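Local coordinates for uncharacterized protein (Leishmania major, PDB 2B4W) that is of unknown function but, as a DUF1861 member related to beta-fructosidases, may act on or bind carbohydrates, at residues C253-S267 with D278-R290. Residues are numbered along the deposited sequence; the frame is centred on the assembly and turned at random.
Sequences CEPKVPLLADCVFAS and DLYSGVGDSHEGR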
ATOM      1  N   CYS A 253       2.202 -20.210   3.452  1.00 31.54           N
ATOM      2  CA  CYS A 253       1.748 -19.820   4.773  1.00 26.56           C
ATOM      3  C   CYS A 253       0.220 -19.910   4.817  1.00 23.37           C
ATOM      4  O   CYS A 253      -0.446 -19.772   3.794  1.00 27.81           O
ATOM      5  CB  CYS A 253       2.216 -18.416   5.147  1.00 27.71           C
ATOM      6  SG  CYS A 253       1.895 -17.149   3.897  1.00 33.06           S
ATOM      7  N   GLU A 254      -0.319 -20.140   6.012  1.00 33.10           N
ATOM      8  CA  GLU A 254      -1.771 -20.209   6.189  1.00 42.40           C
ATOM      9  C   GLU A 254      -2.472 -18.866   6.153  1.00 36.77           C
ATOM     10  O   GLU A 254      -2.160 -17.912   6.881  1.00 25.62           O
ATOM     11  CB  GLU A 254      -2.071 -20.901   7.531  1.00 44.75           C
ATOM     12  CG  GLU A 254      -1.340 -22.232   7.648  1.00 52.68           C
ATOM     13  CD  GLU A 254      -1.823 -23.228   6.606  1.00 57.19           C
ATOM     14  OE1 GLU A 254      -3.046 -23.475   6.598  1.00 51.42           O
ATOM     15  OE2 GLU A 254      -0.999 -23.745   5.820  1.00 58.96           O
ATOM     16  N   PRO A 255      -3.491 -18.719   5.312  1.00 32.67           N
ATOM     17  CA  PRO A 255      -4.195 -17.427   5.337  1.00 38.79           C
ATOM     18  C   PRO A 255      -4.962 -17.267   6.651  1.00 37.28           C
ATOM     19  O   PRO A 255      -4.981 -18.153   7.509  1.00 27.26           O
ATOM     20  CB  PRO A 255      -5.147 -17.507   4.148  1.00 32.80           C
ATOM     21  CG  PRO A 255      -5.317 -18.967   3.884  1.00 28.08           C
ATOM     22  CD  PRO A 255      -4.060 -19.643   4.334  1.00 32.33           C
ATOM     23  N   LYS A 256      -5.585 -16.102   6.787  1.00 33.29           N
ATOM     24  CA  LYS A 256      -6.404 -15.846   7.963  1.00 36.44           C
ATOM     25  C   LYS A 256      -7.530 -16.890   7.958  1.00 35.70           C
ATOM     26  O   LYS A 256      -7.827 -17.536   8.953  1.00 49.08           O
ATOM     27  CB  LYS A 256      -6.997 -14.441   7.979  1.00 25.46           C
ATOM     28  CG  LYS A 256      -7.517 -14.006   9.343  1.00 27.37           C
ATOM     29  CD  LYS A 256      -7.889 -12.539   9.349  1.00 25.38           C
ATOM     30  CE  LYS A 256      -8.260 -12.044  10.738  1.00 20.90           C
ATOM     31  NZ  LYS A 256      -7.121 -11.930  11.665  1.00 28.08           N
ATOM     32  N   VAL A 257      -8.130 -17.014   6.785  1.00 28.26           N
ATOM     33  CA  VAL A 257      -9.147 -18.014   6.502  1.00 36.11           C
ATOM     34  C   VAL A 257      -8.925 -18.579   5.105  1.00 43.05           C
ATOM     35  O   VAL A 257      -8.363 -17.901   4.248  1.00 45.32           O
ATOM     36  CB  VAL A 257     -10.560 -17.430   6.603  1.00 35.14           C
ATOM     37  CG1 VAL A 257     -10.819 -17.011   8.044  1.00 31.70           C
ATOM     38  CG2 VAL A 257     -10.720 -16.275   5.634  1.00 30.78           C
ATOM     39  N   PRO A 258      -9.365 -19.817   4.937  1.00 47.69           N
ATOM     40  CA  PRO A 258      -9.216 -20.555   3.685  1.00 43.10           C
ATOM     41  C   PRO A 258      -9.651 -19.742   2.471  1.00 34.56           C
ATOM     42  O   PRO A 258      -9.129 -19.849   1.363  1.00 40.60           O
ATOM     43  CB  PRO A 258     -10.160 -21.747   3.859  1.00 46.71           C
ATOM     44  CG  PRO A 258     -10.858 -21.570   5.159  1.00 52.83           C
ATOM     45  CD  PRO A 258     -10.034 -20.618   5.978  1.00 54.04           C
ATOM     46  N   LEU A 259     -10.654 -18.909   2.679  1.00 24.91           N
ATOM     47  CA  LEU A 259     -11.205 -18.088   1.614  1.00 38.39           C
ATOM     48  C   LEU A 259     -10.180 -17.148   0.991  1.00 40.54           C
ATOM     49  O   LEU A 259     -10.355 -16.656  -0.130  1.00 28.62           O
ATOM     50  CB  LEU A 259     -12.361 -17.300   2.223  1.00 37.17           C
ATOM     51  CG  LEU A 259     -13.198 -16.391   1.359  1.00 35.44           C
ATOM     52  CD1 LEU A 259     -14.616 -16.341   1.932  1.00 67.85           C
ATOM     53  CD2 LEU A 259     -12.642 -14.979   1.256  1.00 45.02           C
ATOM     54  N   LEU A 260      -9.116 -16.875   1.737  1.00 39.13           N
ATOM     55  CA  LEU A 260      -8.132 -15.887   1.300  1.00 26.25           C
ATOM     56  C   LEU A 260      -6.832 -16.589   0.937  1.00 39.44           C
ATOM     57  O   LEU A 260      -5.765 -16.004   1.097  1.00 35.86           O
ATOM     58  CB  LEU A 260      -7.924 -14.861   2.406  1.00 30.66           C
ATOM     59  CG  LEU A 260      -9.110 -13.917   2.638  1.00 25.96           C
ATOM     60  CD1 LEU A 260      -8.879 -13.086   3.887  1.00 29.18           C
ATOM     61  CD2 LEU A 260      -9.343 -13.034   1.423  1.00 42.68           C
ATOM     62  N   ALA A 261      -6.977 -17.825   0.458  1.00 32.57           N
ATOM     63  CA  ALA A 261      -5.847 -18.652   0.068  1.00 28.58           C
ATOM     64  C   ALA A 261      -5.227 -18.193  -1.247  1.00 21.18           C
ATOM     65  O   ALA A 261      -4.135 -18.621  -1.620  1.00 39.00           O
ATOM     66  CB  ALA A 261      -6.259 -20.120  -0.022  1.00 39.13           C
ATOM     67  N   ASP A 262      -5.922 -17.305  -1.945  1.00 25.71           N
ATOM     68  CA  ASP A 262      -5.372 -16.707  -3.145  1.00 23.35           C
ATOM     69  C   ASP A 262      -5.386 -15.180  -3.090  1.00 16.74           C
ATOM     70  O   ASP A 262      -5.634 -14.556  -4.125  1.00 29.67           O
ATOM     71  CB  ASP A 262      -6.150 -17.192  -4.377  1.00 21.92           C
ATOM     72  CG  ASP A 262      -5.289 -17.087  -5.627  1.00 38.66           C
ATOM     73  OD1 ASP A 262      -4.103 -16.690  -5.514  1.00 43.25           O
ATOM     74  OD2 ASP A 262      -5.817 -17.388  -6.716  1.00 42.18           O
ATOM     75  N   CYS A 263      -5.128 -14.640  -1.910  1.00 24.35           N
ATOM     76  CA  CYS A 263      -5.110 -13.224  -1.604  1.00 27.53           C
ATOM     77  C   CYS A 263      -3.749 -12.628  -1.254  1.00 24.52           C
ATOM     78  O   CYS A 263      -3.130 -13.098  -0.307  1.00 20.55           O
ATOM     79  CB  CYS A 263      -6.032 -12.956  -0.398  1.00 34.61           C
ATOM     80  SG  CYS A 263      -6.036 -11.239   0.200  1.00 34.18           S
ATOM     81  N   VAL A 264      -3.276 -11.594  -1.957  1.00 22.27           N
ATOM     82  CA  VAL A 264      -2.160 -10.774  -1.509  1.00 20.24           C
ATOM     83  C   VAL A 264      -2.520  -9.290  -1.666  1.00 12.92           C
ATOM     84  O   VAL A 264      -3.113  -8.898  -2.655  1.00 19.72           O
ATOM     85  CB  VAL A 264      -0.827 -10.979  -2.243  1.00 22.80           C
ATOM     86  CG1 VAL A 264      -0.144 -12.264  -1.795  1.00 18.58           C
ATOM     87  CG2 VAL A 264      -1.080 -10.934  -3.739  1.00 25.13           C
ATOM     88  N   PHE A 265      -2.154  -8.487  -0.680  1.00 19.53           N
ATOM     89  CA  PHE A 265      -2.600  -7.089  -0.676  1.00 18.53           C
ATOM     90  C   PHE A 265      -1.384  -6.187  -0.578  1.00 17.52           C
ATOM     91  O   PHE A 265      -0.768  -6.172   0.496  1.00 16.12           O
ATOM     92  CB  PHE A 265      -3.533  -6.978   0.524  1.00 25.41           C
ATOM     93  CG  PHE A 265      -4.108  -5.615   0.827  1.00 29.42           C
ATOM     94  CD1 PHE A 265      -3.382  -4.709   1.590  1.00 25.45           C
ATOM     95  CD2 PHE A 265      -5.361  -5.256   0.360  1.00 25.19           C
ATOM     96  CE1 PHE A 265      -3.908  -3.468   1.872  1.00 23.54           C
ATOM     97  CE2 PHE A 265      -5.890  -4.003   0.644  1.00 24.36           C
ATOM     98  CZ  PHE A 265      -5.167  -3.101   1.402  1.00 25.22           C
ATOM     99  N   ALA A 266      -1.087  -5.527  -1.677  1.00 20.30           N
ATOM    100  CA  ALA A 266       0.128  -4.771  -1.913  1.00 22.80           C
ATOM    101  C   ALA A 266       0.448  -3.758  -0.829  1.00 19.08           C
ATOM    102  O   ALA A 266      -0.413  -3.029  -0.328  1.00 24.24           O
ATOM    103  CB  ALA A 266       0.038  -4.041  -3.265  1.00 12.62           C
ATOM    104  N   SER A 267       1.716  -3.709  -0.451  1.00 22.00           N
ATOM    105  CA  SER A 267       2.192  -2.699   0.497  1.00 19.19           C
ATOM    106  C   SER A 267       2.904  -1.566  -0.244  1.00 17.03           C
ATOM    107  O   SER A 267       2.542  -0.403  -0.134  1.00 15.48           O
ATOM    108  CB  SER A 267       3.111  -3.329   1.537  1.00 23.35           C
ATOM    109  OG  SER A 267       2.439  -4.362   2.234  1.00 24.69           O
ATOM    110  N   ASP A 278      12.082  -4.480  -4.765  1.00 22.58           N
ATOM    111  CA  ASP A 278      11.463  -5.353  -3.778  1.00 17.38           C
ATOM    112  C   ASP A 278      10.005  -4.913  -3.591  1.00 18.58           C
ATOM    113  O   ASP A 278       9.716  -3.779  -3.213  1.00 19.59           O
ATOM    114  CB  ASP A 278      12.156  -5.342  -2.425  1.00 12.21           C
ATOM    115  CG  ASP A 278      13.530  -5.959  -2.400  1.00 18.93           C
ATOM    116  OD1 ASP A 278      13.704  -7.036  -3.016  1.00 20.98           O
ATOM    117  OD2 ASP A 278      14.415  -5.375  -1.729  1.00 21.15           O
ATOM    118  N   LEU A 279       9.113  -5.842  -3.863  1.00 21.28           N
ATOM    119  CA  LEU A 279       7.704  -5.765  -3.572  1.00 19.30           C
ATOM    120  C   LEU A 279       7.378  -6.380  -2.210  1.00 19.00           C
ATOM    121  O   LEU A 279       7.619  -7.565  -1.976  1.00 24.11           O
ATOM    122  CB  LEU A 279       6.949  -6.511  -4.670  1.00 19.32           C
ATOM    123  CG  LEU A 279       5.429  -6.533  -4.566  1.00 18.28           C
ATOM    124  CD1 LEU A 279       4.878  -5.111  -4.550  1.00 18.49           C
ATOM    125  CD2 LEU A 279       4.855  -7.319  -5.734  1.00 20.33           C
ATOM    126  N   TYR A 280       6.822  -5.559  -1.346  1.00 16.33           N
ATOM    127  CA  TYR A 280       6.271  -5.887  -0.041  1.00 14.37           C
ATOM    128  C   TYR A 280       4.760  -5.995  -0.150  1.00 18.90           C
ATOM    129  O   TYR A 280       4.078  -5.172  -0.776  1.00 17.75           O
ATOM    130  CB  TYR A 280       6.682  -4.829   0.977  1.00 15.88           C
ATOM    131  CG  TYR A 280       8.171  -4.808   1.253  1.00 22.90           C
ATOM    132  CD1 TYR A 280       9.093  -4.203   0.415  1.00 15.62           C
ATOM    133  CD2 TYR A 280       8.643  -5.430   2.400  1.00 18.83           C
ATOM    134  CE1 TYR A 280      10.452  -4.212   0.709  1.00 16.56           C
ATOM    135  CE2 TYR A 280       9.981  -5.440   2.695  1.00 26.52           C
ATOM    136  CZ  TYR A 280      10.889  -4.830   1.853  1.00 21.53           C
ATOM    137  OH  TYR A 280      12.214  -4.885   2.209  1.00 20.35           O
ATOM    138  N   SER A 281       4.242  -7.065   0.464  1.00 16.63           N
ATOM    139  CA  SER A 281       2.821  -7.323   0.375  1.00 19.51           C
ATOM    140  C   SER A 281       2.284  -8.021   1.619  1.00 25.92           C
ATOM    141  O   SER A 281       3.007  -8.806   2.226  1.00 23.91           O
ATOM    142  CB  SER A 281       2.516  -8.238  -0.812  1.00 18.05           C
ATOM    143  OG  SER A 281       1.132  -8.232  -1.145  1.00 25.33           O
ATOM    144  N   GLY A 282       1.023  -7.703   1.921  1.00 24.28           N
ATOM    145  CA  GLY A 282       0.299  -8.543   2.874  1.00 25.79           C
ATOM    146  C   GLY A 282       0.026  -9.866   2.153  1.00 19.91           C
ATOM    147  O   GLY A 282      -0.223  -9.856   0.950  1.00 30.31           O
ATOM    148  N   VAL A 283       0.091 -10.955   2.894  1.00 24.77           N
ATOM    149  CA  VAL A 283      -0.085 -12.304   2.380  1.00 25.22           C
ATOM    150  C   VAL A 283      -1.181 -13.046   3.147  1.00 23.42           C
ATOM    151  O   VAL A 283      -1.064 -13.213   4.363  1.00 22.55           O
ATOM    152  CB  VAL A 283       1.258 -13.052   2.480  1.00 24.72           C
ATOM    153  CG1 VAL A 283       1.072 -14.501   2.067  1.00 45.73           C
ATOM    154  CG2 VAL A 283       2.328 -12.366   1.635  1.00 21.06           C
ATOM    155  N   GLY A 284      -2.245 -13.485   2.482  1.00 24.80           N
ATOM    156  CA  GLY A 284      -3.307 -14.249   3.138  1.00 21.59           C
ATOM    157  C   GLY A 284      -3.981 -13.590   4.313  1.00 33.06           C
ATOM    158  O   GLY A 284      -4.648 -14.286   5.094  1.00 26.46           O
ATOM    159  N   ASP A 285      -3.848 -12.281   4.486  1.00 27.70           N
ATOM    160  CA  ASP A 285      -4.319 -11.503   5.616  1.00 24.95           C
ATOM    161  C   ASP A 285      -3.737 -12.040   6.923  1.00 21.14           C
ATOM    162  O   ASP A 285      -4.327 -11.880   7.994  1.00 23.80           O
ATOM    163  CB  ASP A 285      -5.844 -11.426   5.733  1.00 34.67           C
ATOM    164  CG  ASP A 285      -6.430 -10.261   4.957  1.00 33.84           C
ATOM    165  OD1 ASP A 285      -5.762  -9.698   4.060  1.00 24.66           O
ATOM    166  OD2 ASP A 285      -7.587  -9.875   5.218  1.00 23.63           O
ATOM    167  N   SER A 286      -2.568 -12.665   6.830  1.00 16.35           N
ATOM    168  CA  SER A 286      -1.888 -13.177   8.016  1.00 16.72           C
ATOM    169  C   SER A 286      -0.394 -12.929   8.123  1.00 28.75           C
ATOM    170  O   SER A 286       0.156 -12.962   9.243  1.00 18.34           O
ATOM    171  CB  SER A 286      -2.097 -14.708   8.039  1.00 22.37           C
ATOM    172  OG  SER A 286      -1.456 -15.345   6.948  1.00 24.18           O
ATOM    173  N   HIS A 287       0.293 -12.715   6.999  1.00 27.37           N
ATOM    174  CA  HIS A 287       1.737 -12.513   6.976  1.00 21.85           C
ATOM    175  C   HIS A 287       2.087 -11.319   6.078  1.00 16.76           C
ATOM    176  O   HIS A 287       1.225 -10.788   5.383  1.00 18.12           O
ATOM    177  CB  HIS A 287       2.493 -13.743   6.468  1.00 24.05           C
ATOM    178  CG  HIS A 287       2.416 -14.997   7.286  1.00 28.93           C
ATOM    179  ND1 HIS A 287       1.231 -15.694   7.444  1.00 32.36           N
ATOM    180  CD2 HIS A 287       3.327 -15.716   7.976  1.00 33.18           C
ATOM    181  CE1 HIS A 287       1.418 -16.774   8.195  1.00 29.94           C
ATOM    182  NE2 HIS A 287       2.690 -16.818   8.538  1.00 20.93           N
ATOM    183  N   GLU A 288       3.348 -10.917   6.103  1.00 21.13           N
ATOM    184  CA  GLU A 288       3.896  -9.899   5.206  1.00 20.74           C
ATOM    185  C   GLU A 288       5.001 -10.548   4.379  1.00 17.23           C
ATOM    186  O   GLU A 288       5.886 -11.171   4.950  1.00 18.85           O
ATOM    187  CB  GLU A 288       4.387  -8.684   5.992  1.00 19.95           C
ATOM    188  CG  GLU A 288       4.757  -7.436   5.228  1.00 21.37           C
ATOM    189  CD  GLU A 288       3.682  -6.726   4.448  1.00 27.24           C
ATOM    190  OE1 GLU A 288       2.476  -6.880   4.763  1.00 21.49           O
ATOM    191  OE2 GLU A 288       4.024  -5.963   3.494  1.00 17.51           O
ATOM    192  N   GLY A 289       4.918 -10.396   3.056  1.00 19.83           N
ATOM    193  CA  GLY A 289       5.938 -10.984   2.220  1.00 23.97           C
ATOM    194  C   GLY A 289       6.720  -9.939   1.439  1.00 29.92           C
ATOM    195  O   GLY A 289       6.318  -8.783   1.272  1.00 20.91           O
ATOM    196  N   ARG A 290       7.875 -10.373   0.945  1.00 22.23           N
ATOM    197  CA  ARG A 290       8.697  -9.631   0.009  1.00 20.24           C
ATOM    198  C   ARG A 290       9.164 -10.559  -1.121  1.00 27.86           C
ATOM    199  O   ARG A 290       9.730 -11.622  -0.845  1.00 21.27           O
ATOM    200  CB  ARG A 290       9.907  -9.015   0.714  1.00 16.47           C
ATOM    201  CG  ARG A 290      10.938  -8.432  -0.240  1.00 20.83           C
ATOM    202  CD  ARG A 290      12.185  -7.965   0.442  1.00 14.31           C
ATOM    203  NE  ARG A 290      13.116  -8.988   0.877  1.00 21.64           N
ATOM    204  CZ  ARG A 290      13.912  -9.710   0.094  1.00 21.30           C
ATOM    205  NH1 ARG A 290      13.947  -9.588  -1.219  1.00 22.34           N
ATOM    206  NH2 ARG A 290      14.730 -10.625   0.615  1.00 24.83           N
TER
HETATM  207  O   HOH W   1      -4.768 -12.295  10.890  1.00 26.79           O
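Antiparallel strand pairing passes here into loop-on-turn packing: Phe265 and Gly282 form a hydrogen-bonded pair in the hairpin of strands 264-271 and 277-283, while the loop leading into the first strand wraps the turn that follows the second. Phe265 N gives its hydrogen to Gly282 O (2.9 Å) and Phe265 O takes one from Gly282 N. Ser281 OG reaches Gly282 O from the opposite face of its carbonyl plane, so two donors grip that buried oxygen; the hydroxyl also bonds Asn226 of strand 223-231. Beyond the strand pair, Gly284 N bonds Cys263 O, and Gly284 O receives Lys256 N at 2.7 Å, almost in line with the carbonyl. Gly284, at positive phi, brings its CA to 4.0 Å from Pro255 CA, a closeness that the absence of a side chain allows.

Ser286 suits its place as a small hydroxyl that both gives and takes: OG donates to Glu254 O (2.7 Å) and accepts from His287 ND1 at 2.8 Å. The ND1 bond, in the ring plane, helps fix the imidazole's rotation; Cys253 CB lies over one face of the His287 ring, 3.6 Å from its centroid, a CH-pi contact. With chi1 at 50°, Cys253 SG presses closely on Val283 CG1 (3.3 Å), two compact apolar groups. Leu260 CD1 packs against the Asp285 carboxylate. Lys256 lays its aliphatic chain beside Asp285 O; its NZ salt-bridges Glu50 and bonds the backbone O of Lys51. On the side-chain face of Phe265, Ser267 OG donates to the syn lone pair of Glu288 OE2 (2.6 Å), tying the hairpin to the third strand; the Cys33 backbone meets both, O at Ser267 OG and N at Glu288 OE1.

Val283 O takes hydrogens from Ser286 N and His287 N, two residues opposite one: a classic beta bulge closing the turn of a three-stranded antiparallel meander.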